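Local coordinates for protein esterase A (Caulobacter crescentus, PDB 5GKV) that probably hydrolyses ester substrates, as a serine hydrolase of the beta-lactamase and penicillin-binding-protein superfamily, at residues P136-P141 against K243-P248; N234-A239 against D309-Y314; F45-E50 against R354-A359. All blocks are in the same frame, centred on the assembly; numbering follows the deposited sequence.

Interaction 1 (P136-P141 against K243-P248); sequences PDETDP and KPWSSP
The indole of Trp-245 lies flat beneath the backbone of 137-139, and nearly everything in this contact is arranged around that ring. Thr-139 stands over the five-membered ring, its CB 3.7 Å from the centroid and 14° off the ring normal. Glu-138 does the same for the six-membered ring with its CA, 3.9 Å from that centroid. Both are CH-pi contacts on one face. The carbonyl oxygen of Asp-137 also comes close, its O 3.1 Å from Trp-245 CZ2, while Pro-136 O sits at the edge, in the ring plane. On the opposite face Lys-243 CB rests over the centre of the indole, so the ring is sandwiched between its own turn and the 136-141 loop. That turn is a type I beta turn from Lys-243 to Ser-246. With chi1 at 55°, Trp-245 CG sits between its backbone N and carbonyl carbon, folding the indole back over Lys-243. The carboxylate of Glu-138 comes in obliquely near the six-membered ring, OE1 3.8 Å from Trp-245 CZ3, its plane turned 59° from that of the ring. Farther along, Pro-141 CG packs on Trp-245 CB at 4.2 Å. Thr-139 OG1 bonds to Asp-137 O at 2.6 Å within the loop segment. No hydrogen bond joins the two segments; Trp-245 NE1 donates a hydrogen bond to Phe-135 O, the residue just before 136-141, and Asp-137 forms a salt bridge with Lys-153. The chemistry is therefore chiefly dispersion and CH-pi contact, with one indole N-H bond limiting how the ring can slide or turn.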
ATOM      1  N   PRO A 136      -0.438  22.195   5.239  1.00 27.70           N
ATOM      2  CA  PRO A 136      -1.101  22.890   6.358  1.00 26.53           C
ATOM      3  C   PRO A 136      -1.892  24.118   5.933  1.00 29.55           C
ATOM      4  O   PRO A 136      -2.810  24.523   6.655  1.00 33.07           O
ATOM      5  CB  PRO A 136       0.069  23.283   7.267  1.00 24.31           C
ATOM      6  CG  PRO A 136       1.179  23.545   6.297  1.00 27.50           C
ATOM      7  CD  PRO A 136       1.005  22.493   5.186  1.00 26.81           C
ATOM      8  N   ASP A 137      -1.582  24.699   4.782  1.00 31.71           N
ATOM      9  CA  ASP A 137      -2.135  25.962   4.321  1.00 33.94           C
ATOM     10  C   ASP A 137      -3.267  25.734   3.323  1.00 39.09           C
ATOM     11  O   ASP A 137      -3.342  24.698   2.656  1.00 32.57           O
ATOM     12  CB  ASP A 137      -1.037  26.798   3.667  1.00 40.21           C
ATOM     13  CG  ASP A 137      -0.438  26.101   2.447  1.00 47.19           C
ATOM     14  OD1 ASP A 137       0.022  24.937   2.585  1.00 40.59           O
ATOM     15  OD2 ASP A 137      -0.455  26.704   1.347  1.00 48.18           O
ATOM     16  N   GLU A 138      -4.131  26.743   3.206  1.00 36.72           N
ATOM     17  CA  GLU A 138      -5.310  26.666   2.348  1.00 41.21           C
ATOM     18  C   GLU A 138      -4.946  26.152   0.957  1.00 35.15           C
ATOM     19  O   GLU A 138      -4.011  26.640   0.326  1.00 38.09           O
ATOM     20  CB  GLU A 138      -5.970  28.049   2.257  1.00 44.05           C
ATOM     21  CG  GLU A 138      -7.112  28.134   1.255  1.00 51.50           C
ATOM     22  CD  GLU A 138      -8.456  27.741   1.853  1.00 50.59           C
ATOM     23  OE1 GLU A 138      -8.574  27.781   3.098  1.00 60.19           O
ATOM     24  OE2 GLU A 138      -9.370  27.392   1.074  1.00 60.62           O
ATOM     25  N   THR A 139      -5.679  25.148   0.487  1.00 35.11           N
ATOM     26  CA  THR A 139      -5.318  24.491  -0.759  1.00 35.26           C
ATOM     27  C   THR A 139      -6.581  24.056  -1.484  1.00 39.71           C
ATOM     28  O   THR A 139      -7.534  23.583  -0.856  1.00 40.04           O
ATOM     29  CB  THR A 139      -4.401  23.276  -0.499  1.00 34.55           C
ATOM     30  OG1 THR A 139      -3.235  23.696   0.229  1.00 28.42           O
ATOM     31  CG2 THR A 139      -3.966  22.621  -1.820  1.00 32.11           C
ATOM     32  N   ASP A 140      -6.585  24.243  -2.800  1.00 36.85           N
ATOM     33  CA  ASP A 140      -7.665  23.752  -3.641  1.00 39.45           C
ATOM     34  C   ASP A 140      -7.747  22.238  -3.485  1.00 38.08           C
ATOM     35  O   ASP A 140      -6.736  21.554  -3.691  1.00 39.33           O
ATOM     36  CB  ASP A 140      -7.403  24.139  -5.100  1.00 39.95           C
ATOM     37  CG  ASP A 140      -8.484  23.642  -6.066  1.00 45.39           C
ATOM     38  OD1 ASP A 140      -9.354  22.829  -5.681  1.00 44.42           O
ATOM     39  OD2 ASP A 140      -8.454  24.066  -7.244  1.00 51.65           O
ATOM     40  N   PRO A 141      -8.907  21.679  -3.118  1.00 39.77           N
ATOM     41  CA  PRO A 141      -8.997  20.219  -2.936  1.00 36.24           C
ATOM     42  C   PRO A 141      -8.847  19.414  -4.218  1.00 38.85           C
ATOM     43  O   PRO A 141      -8.706  18.184  -4.136  1.00 38.18           O
ATOM     44  CB  PRO A 141     -10.393  20.028  -2.326  1.00 42.62           C
ATOM     45  CG  PRO A 141     -10.735  21.365  -1.723  1.00 40.86           C
ATOM     46  CD  PRO A 141     -10.120  22.371  -2.645  1.00 40.27           C
ATOM     47  N   LYS A 243      -7.977  18.455   6.990  1.00 26.87           N
ATOM     48  CA  LYS A 243      -8.258  19.650   6.216  1.00 29.29           C
ATOM     49  C   LYS A 243      -9.290  19.342   5.146  1.00 30.23           C
ATOM     50  O   LYS A 243      -9.460  18.183   4.749  1.00 29.54           O
ATOM     51  CB  LYS A 243      -6.979  20.187   5.562  1.00 29.22           C
ATOM     52  CG  LYS A 243      -5.896  20.581   6.548  1.00 25.52           C
ATOM     53  CD  LYS A 243      -6.407  21.669   7.488  1.00 34.34           C
ATOM     54  CE  LYS A 243      -5.295  22.243   8.354  1.00 37.39           C
ATOM     55  NZ  LYS A 243      -5.831  23.324   9.234  1.00 39.56           N
ATOM     56  N   PRO A 244     -10.013  20.357   4.664  1.00 32.53           N
ATOM     57  CA  PRO A 244     -10.930  20.131   3.531  1.00 36.45           C
ATOM     58  C   PRO A 244     -10.227  19.601   2.294  1.00 32.87           C
ATOM     59  O   PRO A 244     -10.869  18.954   1.456  1.00 32.79           O
ATOM     60  CB  PRO A 244     -11.532  21.524   3.276  1.00 39.46           C
ATOM     61  CG  PRO A 244     -11.356  22.262   4.557  1.00 36.58           C
ATOM     62  CD  PRO A 244     -10.073  21.744   5.161  1.00 32.22           C
ATOM     63  N   TRP A 245      -8.925  19.846   2.160  1.00 34.64           N
ATOM     64  CA  TRP A 245      -8.157  19.417   1.005  1.00 34.08           C
ATOM     65  C   TRP A 245      -7.279  18.202   1.290  1.00 28.72           C
ATOM     66  O   TRP A 245      -6.485  17.814   0.427  1.00 30.69           O
ATOM     67  CB  TRP A 245      -7.296  20.576   0.509  1.00 31.87           C
ATOM     68  CG  TRP A 245      -6.441  21.119   1.588  1.00 34.71           C
ATOM     69  CD1 TRP A 245      -5.211  20.662   1.972  1.00 32.89           C
ATOM     70  CD2 TRP A 245      -6.753  22.214   2.460  1.00 32.81           C
ATOM     71  NE1 TRP A 245      -4.734  21.409   3.022  1.00 29.78           N
ATOM     72  CE2 TRP A 245      -5.658  22.369   3.341  1.00 32.25           C
ATOM     73  CE3 TRP A 245      -7.851  23.077   2.585  1.00 35.19           C
ATOM     74  CZ2 TRP A 245      -5.625  23.359   4.330  1.00 35.11           C
ATOM     75  CZ3 TRP A 245      -7.814  24.064   3.564  1.00 39.68           C
ATOM     76  CH2 TRP A 245      -6.707  24.196   4.424  1.00 35.83           C
ATOM     77  N   SER A 246      -7.390  17.598   2.477  1.00 27.89           N
ATOM     78  CA  SER A 246      -6.505  16.490   2.824  1.00 26.18           C
ATOM     79  C   SER A 246      -6.668  15.300   1.873  1.00 33.36           C
ATOM     80  O   SER A 246      -5.701  14.565   1.632  1.00 28.10           O
ATOM     81  CB  SER A 246      -6.739  16.058   4.280  1.00 27.53           C
ATOM     82  OG  SER A 246      -6.283  17.042   5.213  1.00 23.95           O
ATOM     83  N   SER A 247      -7.861  15.096   1.305  1.00 28.82           N
ATOM     84  CA  SER A 247      -8.016  13.963   0.402  1.00 30.21           C
ATOM     85  C   SER A 247      -8.511  14.432  -0.965  1.00 35.74           C
ATOM     86  O   SER A 247      -9.165  15.475  -1.066  1.00 37.50           O
ATOM     87  CB  SER A 247      -8.989  12.926   0.979  1.00 35.76           C
ATOM     88  OG  SER A 247     -10.317  13.399   0.897  1.00 42.34           O
ATOM     89  N   PRO A 248      -8.203  13.688  -2.044  1.00 39.02           N
ATOM     90  CA  PRO A 248      -8.584  14.105  -3.399  1.00 42.29           C
ATOM     91  C   PRO A 248     -10.094  14.198  -3.608  1.00 41.05           C
ATOM     92  O   PRO A 248     -10.818  13.400  -3.016  1.00 50.21           O
ATOM     93  CB  PRO A 248      -7.976  13.007  -4.284  1.00 39.68           C
ATOM     94  CG  PRO A 248      -6.856  12.443  -3.468  1.00 38.39           C
ATOM     95  CD  PRO A 248      -7.365  12.474  -2.062  1.00 35.51           C
TER

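Interaction 2 (N234-A239 against D309-Y314)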
ATOM      1  N   ASN A 234      -1.969  17.353  16.261  1.00 29.07           N
ATOM      2  CA  ASN A 234      -0.735  18.101  16.073  1.00 22.23           C
ATOM      3  C   ASN A 234      -0.733  18.564  14.624  1.00 24.43           C
ATOM      4  O   ASN A 234      -1.585  18.138  13.832  1.00 25.01           O
ATOM      5  CB  ASN A 234       0.498  17.248  16.424  1.00 24.94           C
ATOM      6  CG  ASN A 234       0.668  16.024  15.523  1.00 24.16           C
ATOM      7  OD1 ASN A 234       0.683  16.139  14.304  1.00 20.71           O
ATOM      8  ND2 ASN A 234       0.809  14.843  16.133  1.00 20.46           N
ATOM      9  N   PRO A 235       0.178  19.470  14.245  1.00 21.57           N
ATOM     10  CA  PRO A 235       0.079  20.032  12.885  1.00 23.48           C
ATOM     11  C   PRO A 235       0.206  18.986  11.774  1.00 19.87           C
ATOM     12  O   PRO A 235      -0.364  19.181  10.692  1.00 21.47           O
ATOM     13  CB  PRO A 235       1.217  21.057  12.842  1.00 21.11           C
ATOM     14  CG  PRO A 235       1.375  21.476  14.317  1.00 21.98           C
ATOM     15  CD  PRO A 235       1.168  20.203  15.073  1.00 25.99           C
ATOM     16  N   ALA A 236       0.915  17.884  12.023  1.00 17.98           N
ATOM     17  CA  ALA A 236       1.105  16.857  10.999  1.00 19.86           C
ATOM     18  C   ALA A 236      -0.172  16.057  10.782  1.00 20.96           C
ATOM     19  O   ALA A 236      -0.615  15.880   9.642  1.00 19.32           O
ATOM     20  CB  ALA A 236       2.263  15.931  11.388  1.00 19.05           C
ATOM     21  N   VAL A 237      -0.782  15.562  11.862  1.00 20.08           N
ATOM     22  CA  VAL A 237      -2.029  14.817  11.683  1.00 21.24           C
ATOM     23  C   VAL A 237      -3.121  15.747  11.164  1.00 21.90           C
ATOM     24  O   VAL A 237      -3.911  15.364  10.298  1.00 17.98           O
ATOM     25  CB  VAL A 237      -2.438  14.089  12.986  1.00 25.60           C
ATOM     26  CG1 VAL A 237      -2.818  15.060  14.058  1.00 26.52           C
ATOM     27  CG2 VAL A 237      -3.594  13.090  12.731  1.00 28.39           C
ATOM     28  N   GLU A 238      -3.139  17.002  11.636  1.00 22.76           N
ATOM     29  CA  GLU A 238      -4.093  17.991  11.133  1.00 24.24           C
ATOM     30  C   GLU A 238      -3.995  18.149   9.619  1.00 24.56           C
ATOM     31  O   GLU A 238      -5.003  18.060   8.904  1.00 24.61           O
ATOM     32  CB  GLU A 238      -3.848  19.346  11.791  1.00 26.04           C
ATOM     33  CG  GLU A 238      -4.408  19.503  13.171  1.00 40.91           C
ATOM     34  CD  GLU A 238      -5.725  20.255  13.167  1.00 54.40           C
ATOM     35  OE1 GLU A 238      -6.472  20.122  14.160  1.00 65.18           O
ATOM     36  OE2 GLU A 238      -6.005  20.966  12.170  1.00 54.91           O
ATOM     37  N   ALA A 239      -2.786  18.420   9.118  1.00 20.08           N
ATOM     38  CA  ALA A 239      -2.607  18.608   7.682  1.00 20.95           C
ATOM     39  C   ALA A 239      -2.876  17.313   6.917  1.00 21.03           C
ATOM     40  O   ALA A 239      -3.442  17.344   5.813  1.00 23.63           O
ATOM     41  CB  ALA A 239      -1.199  19.128   7.392  1.00 21.95           C
ATOM     42  N   ASP A 309       4.393   7.187  15.736  1.00 18.84           N
ATOM     43  CA  ASP A 309       4.212   8.009  14.553  1.00 24.40           C
ATOM     44  C   ASP A 309       3.395   9.241  14.908  1.00 22.37           C
ATOM     45  O   ASP A 309       2.465   9.173  15.717  1.00 22.44           O
ATOM     46  CB  ASP A 309       3.523   7.206  13.448  1.00 20.71           C
ATOM     47  CG  ASP A 309       3.606   7.884  12.096  1.00 19.05           C
ATOM     48  OD1 ASP A 309       4.557   7.596  11.344  1.00 18.46           O
ATOM     49  OD2 ASP A 309       2.701   8.680  11.775  1.00 18.76           O
ATOM     50  N   LEU A 310       3.754  10.378  14.307  1.00 20.85           N
ATOM     51  CA  LEU A 310       3.058  11.624  14.606  1.00 19.97           C
ATOM     52  C   LEU A 310       1.643  11.652  14.045  1.00 24.49           C
ATOM     53  O   LEU A 310       0.820  12.455  14.506  1.00 21.51           O
ATOM     54  CB  LEU A 310       3.848  12.817  14.064  1.00 21.46           C
ATOM     55  CG  LEU A 310       5.265  12.993  14.612  1.00 16.87           C
ATOM     56  CD1 LEU A 310       6.053  14.034  13.802  1.00 17.53           C
ATOM     57  CD2 LEU A 310       5.159  13.385  16.095  1.00 25.21           C
ATOM     58  N   VAL A 311       1.338  10.797  13.071  1.00 20.12           N
ATOM     59  CA  VAL A 311       0.071  10.826  12.353  1.00 22.82           C
ATOM     60  C   VAL A 311      -0.743   9.558  12.602  1.00 23.77           C
ATOM     61  O   VAL A 311      -1.900   9.622  13.026  1.00 21.98           O
ATOM     62  CB  VAL A 311       0.294  11.051  10.834  1.00 21.48           C
ATOM     63  CG1 VAL A 311      -1.025  10.996  10.080  1.00 20.84           C
ATOM     64  CG2 VAL A 311       0.995  12.398  10.590  1.00 17.61           C
ATOM     65  N   LEU A 312      -0.155   8.400  12.353  1.00 21.18           N
ATOM     66  CA  LEU A 312      -0.838   7.153  12.677  1.00 21.43           C
ATOM     67  C   LEU A 312      -0.653   6.848  14.158  1.00 23.35           C
ATOM     68  O   LEU A 312       0.466   6.945  14.672  1.00 21.10           O
ATOM     69  CB  LEU A 312      -0.317   5.998  11.819  1.00 22.36           C
ATOM     70  CG  LEU A 312      -0.543   6.169  10.310  1.00 22.82           C
ATOM     71  CD1 LEU A 312       0.095   5.024   9.514  1.00 21.49           C
ATOM     72  CD2 LEU A 312      -2.019   6.272   9.972  1.00 25.49           C
ATOM     73  N   PRO A 313      -1.710   6.530  14.872  1.00 26.13           N
ATOM     74  CA  PRO A 313      -1.624   6.370  16.336  1.00 26.31           C
ATOM     75  C   PRO A 313      -1.070   5.008  16.751  1.00 31.97           C
ATOM     76  O   PRO A 313      -1.744   4.208  17.421  1.00 26.35           O
ATOM     77  CB  PRO A 313      -3.082   6.577  16.774  1.00 27.07           C
ATOM     78  CG  PRO A 313      -3.900   6.102  15.616  1.00 27.86           C
ATOM     79  CD  PRO A 313      -3.099   6.481  14.374  1.00 27.48           C
ATOM     80  N   TYR A 314       0.184   4.753  16.373  1.00 23.00           N
ATOM     81  CA  TYR A 314       0.841   3.470  16.583  1.00 26.63           C
ATOM     82  C   TYR A 314       2.339   3.676  16.688  1.00 27.28           C
ATOM     83  O   TYR A 314       2.893   4.627  16.125  1.00 24.92           O
ATOM     84  CB  TYR A 314       0.599   2.475  15.429  1.00 22.86           C
ATOM     85  CG  TYR A 314      -0.849   2.141  15.127  1.00 26.16           C
ATOM     86  CD1 TYR A 314      -1.445   0.988  15.629  1.00 29.37           C
ATOM     87  CD2 TYR A 314      -1.600   2.956  14.294  1.00 24.59           C
ATOM     88  CE1 TYR A 314      -2.771   0.682  15.331  1.00 25.50           C
ATOM     89  CE2 TYR A 314      -2.909   2.661  13.990  1.00 29.65           C
ATOM     90  CZ  TYR A 314      -3.493   1.522  14.511  1.00 29.77           C
ATOM     91  OH  TYR A 314      -4.806   1.242  14.192  1.00 28.33           O
TER
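The flat group that carries this contact is the carboxamide of Asn-234, bonded at both ends, in its plane at ND2 and from out of its plane at OD1. Its ND2 donates to Leu-310 O at 2.9 Å, nearly straight at 169°; the acceptor lies close to the amide plane, and the N-H meets a lone pair in the carbonyl plane of Leu-310. The other end of the amide caps the helix: OD1 accepts from Val-237 N at 2.9 Å, the donor tilted 33° from the amide carbonyl plane, and more weakly from Ala-236 N. Asn-234 is thus an N-cap that uses one amide twice over, OD1 for its own helix and ND2 for the loop opposite. Its chi1 of 63° sets CG between backbone N and carbonyl carbon, which turns the amide back over the first helical turn. The second flat group, the carboxylate of Asp-309, shapes that loop from within. Its OD2 accepts from Val-311 N at 2.8 Å and Leu-312 N at 2.9 Å; the first bond makes an Asx turn and the second completes an Asx motif, the two donors arriving from opposite faces of the carboxylate plane. Outside the loop this carboxylate also takes bonds from Ser-167 OG and Tyr-169 N. Beside the polar link lies an apolar patch. Val-311 CG2 reaches Ala-236 CB at 3.8 Å, and its CG1 comes within 4.2 Å of Val-237 CG2. Polar and apolar contacts together seat the first turn of helix 235-241 on the loop between strands 305-306 and 315-318, with Val-311 extending along the same helix to Ala-240 and Phe-241, and Leu-310 resting on Phe-161.

Interaction 3 (F45-E50 against R354-A359)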
ATOM      1  N   PHE A  45      -9.222 -13.336  -0.018  1.00 13.96           N
ATOM      2  CA  PHE A  45      -7.995 -13.525   0.748  1.00 13.80           C
ATOM      3  C   PHE A  45      -7.144 -14.538   0.011  1.00 14.85           C
ATOM      4  O   PHE A  45      -7.622 -15.627  -0.319  1.00 13.57           O
ATOM      5  CB  PHE A  45      -8.247 -14.025   2.173  1.00 12.32           C
ATOM      6  CG  PHE A  45      -6.974 -14.269   2.961  1.00 11.39           C
ATOM      7  CD1 PHE A  45      -6.227 -13.201   3.447  1.00 12.82           C
ATOM      8  CD2 PHE A  45      -6.535 -15.567   3.229  1.00 14.49           C
ATOM      9  CE1 PHE A  45      -5.043 -13.417   4.174  1.00 13.28           C
ATOM     10  CE2 PHE A  45      -5.361 -15.795   3.961  1.00 14.28           C
ATOM     11  CZ  PHE A  45      -4.616 -14.720   4.438  1.00 12.16           C
ATOM     12  N   ALA A  46      -5.886 -14.190  -0.211  1.00 13.03           N
ATOM     13  CA  ALA A  46      -4.961 -15.056  -0.922  1.00 13.65           C
ATOM     14  C   ALA A  46      -3.700 -15.224  -0.094  1.00 16.38           C
ATOM     15  O   ALA A  46      -3.208 -14.259   0.501  1.00 16.94           O
ATOM     16  CB  ALA A  46      -4.621 -14.492  -2.314  1.00 12.59           C
ATOM     17  N   PHE A  47      -3.170 -16.449  -0.084  1.00 13.87           N
ATOM     18  CA  PHE A  47      -1.970 -16.783   0.667  1.00 14.54           C
ATOM     19  C   PHE A  47      -1.055 -17.572  -0.251  1.00 18.14           C
ATOM     20  O   PHE A  47      -1.517 -18.451  -0.986  1.00 17.27           O
ATOM     21  CB  PHE A  47      -2.326 -17.584   1.937  1.00 16.44           C
ATOM     22  CG  PHE A  47      -1.178 -17.781   2.873  1.00 15.41           C
ATOM     23  CD1 PHE A  47      -0.745 -16.741   3.686  1.00 15.25           C
ATOM     24  CD2 PHE A  47      -0.550 -19.015   2.973  1.00 19.60           C
ATOM     25  CE1 PHE A  47       0.307 -16.926   4.572  1.00 18.45           C
ATOM     26  CE2 PHE A  47       0.507 -19.208   3.861  1.00 20.05           C
ATOM     27  CZ  PHE A  47       0.939 -18.160   4.651  1.00 17.88           C
ATOM     28  N   ALA A  48       0.237 -17.232  -0.236  1.00 17.46           N
ATOM     29  CA  ALA A  48       1.184 -17.776  -1.197  1.00 18.58           C
ATOM     30  C   ALA A  48       2.414 -18.315  -0.480  1.00 20.36           C
ATOM     31  O   ALA A  48       2.860 -17.766   0.529  1.00 17.01           O
ATOM     32  CB  ALA A  48       1.613 -16.721  -2.234  1.00 16.71           C
ATOM     33  N   ILE A  49       2.956 -19.400  -1.026  1.00 20.87           N
ATOM     34  CA  ILE A  49       4.170 -20.027  -0.522  1.00 22.87           C
ATOM     35  C   ILE A  49       5.162 -20.020  -1.664  1.00 27.23           C
ATOM     36  O   ILE A  49       4.876 -20.568  -2.734  1.00 23.55           O
ATOM     37  CB  ILE A  49       3.921 -21.459  -0.024  1.00 24.72           C
ATOM     38  CG1 ILE A  49       2.983 -21.448   1.180  1.00 22.77           C
ATOM     39  CG2 ILE A  49       5.246 -22.130   0.333  1.00 26.55           C
ATOM     40  CD1 ILE A  49       2.528 -22.837   1.604  1.00 28.37           C
ATOM     41  N   GLU A  50       6.307 -19.378  -1.447  1.00 26.24           N
ATOM     42  CA  GLU A  50       7.338 -19.222  -2.469  1.00 27.79           C
ATOM     43  C   GLU A  50       6.740 -18.717  -3.777  1.00 28.67           C
ATOM     44  O   GLU A  50       7.014 -19.241  -4.858  1.00 31.00           O
ATOM     45  CB  GLU A  50       8.105 -20.528  -2.659  1.00 33.53           C
ATOM     46  CG  GLU A  50       8.699 -20.996  -1.337  1.00 35.86           C
ATOM     47  CD  GLU A  50       9.435 -22.310  -1.429  1.00 45.38           C
ATOM     48  OE1 GLU A  50       9.172 -23.086  -2.371  1.00 44.28           O
ATOM     49  OE2 GLU A  50      10.281 -22.563  -0.546  1.00 51.66           O
ATOM     50  N   ARG A 354      10.043 -16.974   6.217  1.00 22.21           N
ATOM     51  CA  ARG A 354       9.255 -18.185   6.023  1.00 28.57           C
ATOM     52  C   ARG A 354       8.924 -18.447   4.557  1.00 25.21           C
ATOM     53  O   ARG A 354       8.397 -19.516   4.237  1.00 29.18           O
ATOM     54  CB  ARG A 354       7.956 -18.104   6.840  1.00 25.77           C
ATOM     55  CG  ARG A 354       8.138 -17.683   8.302  1.00 28.64           C
ATOM     56  CD  ARG A 354       8.571 -18.841   9.169  1.00 33.53           C
ATOM     57  NE  ARG A 354       7.559 -19.892   9.226  1.00 32.91           N
ATOM     58  CZ  ARG A 354       6.611 -19.973  10.154  1.00 36.01           C
ATOM     59  NH1 ARG A 354       6.528 -19.060  11.119  1.00 32.71           N
ATOM     60  NH2 ARG A 354       5.742 -20.977  10.119  1.00 36.42           N
ATOM     61  N   GLY A 355       9.208 -17.507   3.657  1.00 21.63           N
ATOM     62  CA  GLY A 355       8.885 -17.705   2.253  1.00 19.47           C
ATOM     63  C   GLY A 355       7.421 -17.528   1.886  1.00 23.02           C
ATOM     64  O   GLY A 355       7.008 -17.979   0.816  1.00 26.55           O
ATOM     65  N   VAL A 356       6.622 -16.862   2.719  1.00 20.56           N
ATOM     66  CA  VAL A 356       5.187 -16.763   2.463  1.00 18.02           C
ATOM     67  C   VAL A 356       4.813 -15.304   2.218  1.00 18.80           C
ATOM     68  O   VAL A 356       5.566 -14.377   2.523  1.00 16.71           O
ATOM     69  CB  VAL A 356       4.345 -17.356   3.614  1.00 20.34           C
ATOM     70  CG1 VAL A 356       4.763 -18.792   3.894  1.00 21.34           C
ATOM     71  CG2 VAL A 356       4.471 -16.514   4.877  1.00 19.17           C
ATOM     72  N   SER A 357       3.629 -15.111   1.642  1.00 17.93           N
ATOM     73  CA  SER A 357       3.087 -13.779   1.396  1.00 16.19           C
ATOM     74  C   SER A 357       1.570 -13.886   1.385  1.00 19.65           C
ATOM     75  O   SER A 357       1.007 -14.985   1.298  1.00 14.10           O
ATOM     76  CB  SER A 357       3.582 -13.209   0.056  1.00 14.60           C
ATOM     77  OG  SER A 357       3.171 -14.084  -0.984  1.00 16.45           O
ATOM     78  N   GLY A 358       0.907 -12.734   1.434  1.00 17.66           N
ATOM     79  CA  GLY A 358      -0.548 -12.769   1.373  1.00 17.46           C
ATOM     80  C   GLY A 358      -1.138 -11.395   1.153  1.00 14.83           C
ATOM     81  O   GLY A 358      -0.447 -10.371   1.223  1.00 15.96           O
ATOM     82  N   ALA A 359      -2.443 -11.388   0.889  1.00 15.21           N
ATOM     83  CA  ALA A 359      -3.156 -10.125   0.780  1.00 14.76           C
ATOM     84  C   ALA A 359      -4.615 -10.342   1.136  1.00 13.34           C
ATOM     85  O   ALA A 359      -5.198 -11.376   0.804  1.00 12.86           O
ATOM     86  CB  ALA A 359      -3.042  -9.536  -0.637  1.00 13.71           C
TER
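Two neighbouring strands of the central antiparallel sheet, 42-49 and 356-362, meet here through an unbroken ladder of backbone bonds. Ala-46 pairs with Ala-359 and Ala-48 with Ser-357, each a hydrogen-bonded pair; Ala-48 N reaches Ser-357 O at 2.8 Å and Ser-357 N returns to Ala-48 O at 3.0 Å. One more bond, Glu-50 N to Gly-355 O at 2.8 Å, carries the ladder past the end of strand 42-49. There Gly-355 and Val-356 both face Asp-351 across the next hairpin, a G1 beta bulge in which Gly-355 takes positive phi. On one face of the sheet Phe-47 swings across to the neighbouring strand: its chi1 of -171° puts CG anti to the backbone N and brings CZ to 3.7 Å from Val-356 CB. Ile-49 lies alongside the same valine, pointing the same way, its CG1 4.2 Å from Val-356 CG1. Gly-358, opposite Phe-47, has no side chain, and the rings of Phe-45 and Phe-47 lean over this part of its strand, with Phe-45 CD1 3.4 Å from Ala-359 O. Helix 373-384 packs against this face through Leu-378, Ala-382 and Tyr-383. The other face carries small residues: Ala-48 CB is 3.3 Å from Ser-357 OG, and that hydroxyl bonds to Ala-274 O of helix 270-281, which lies close on this side. An antiparallel sheet flanked by helices on both faces, in which an early strand pairs with one near the C-terminus, is typical of the serine beta-lactamase and penicillin-binding-protein fold.

In the fold
Interaction 3 belongs to the core of the sheet, whereas interaction 1 is a surface contact between two loops; interaction 2, buried like interaction 3, seats a helix start on a loop. Interactions 1 and 2 adjoin, joined where Ser-246 OG meets Ala-239 O at 2.9 Å, and helix 235-241 leads from one to the other. Interaction 3 stands apart on the opposite side of the chain's centre, its centre about 38 Å from that of interaction 1 and about 31 Å from that of interaction 2, and its strands close a chain loop containing both. Chemistry follows place: backbone pairing dominates in the sheet, a side-chain amide bridges helix and loop, and the outer loops meet around an aromatic ring.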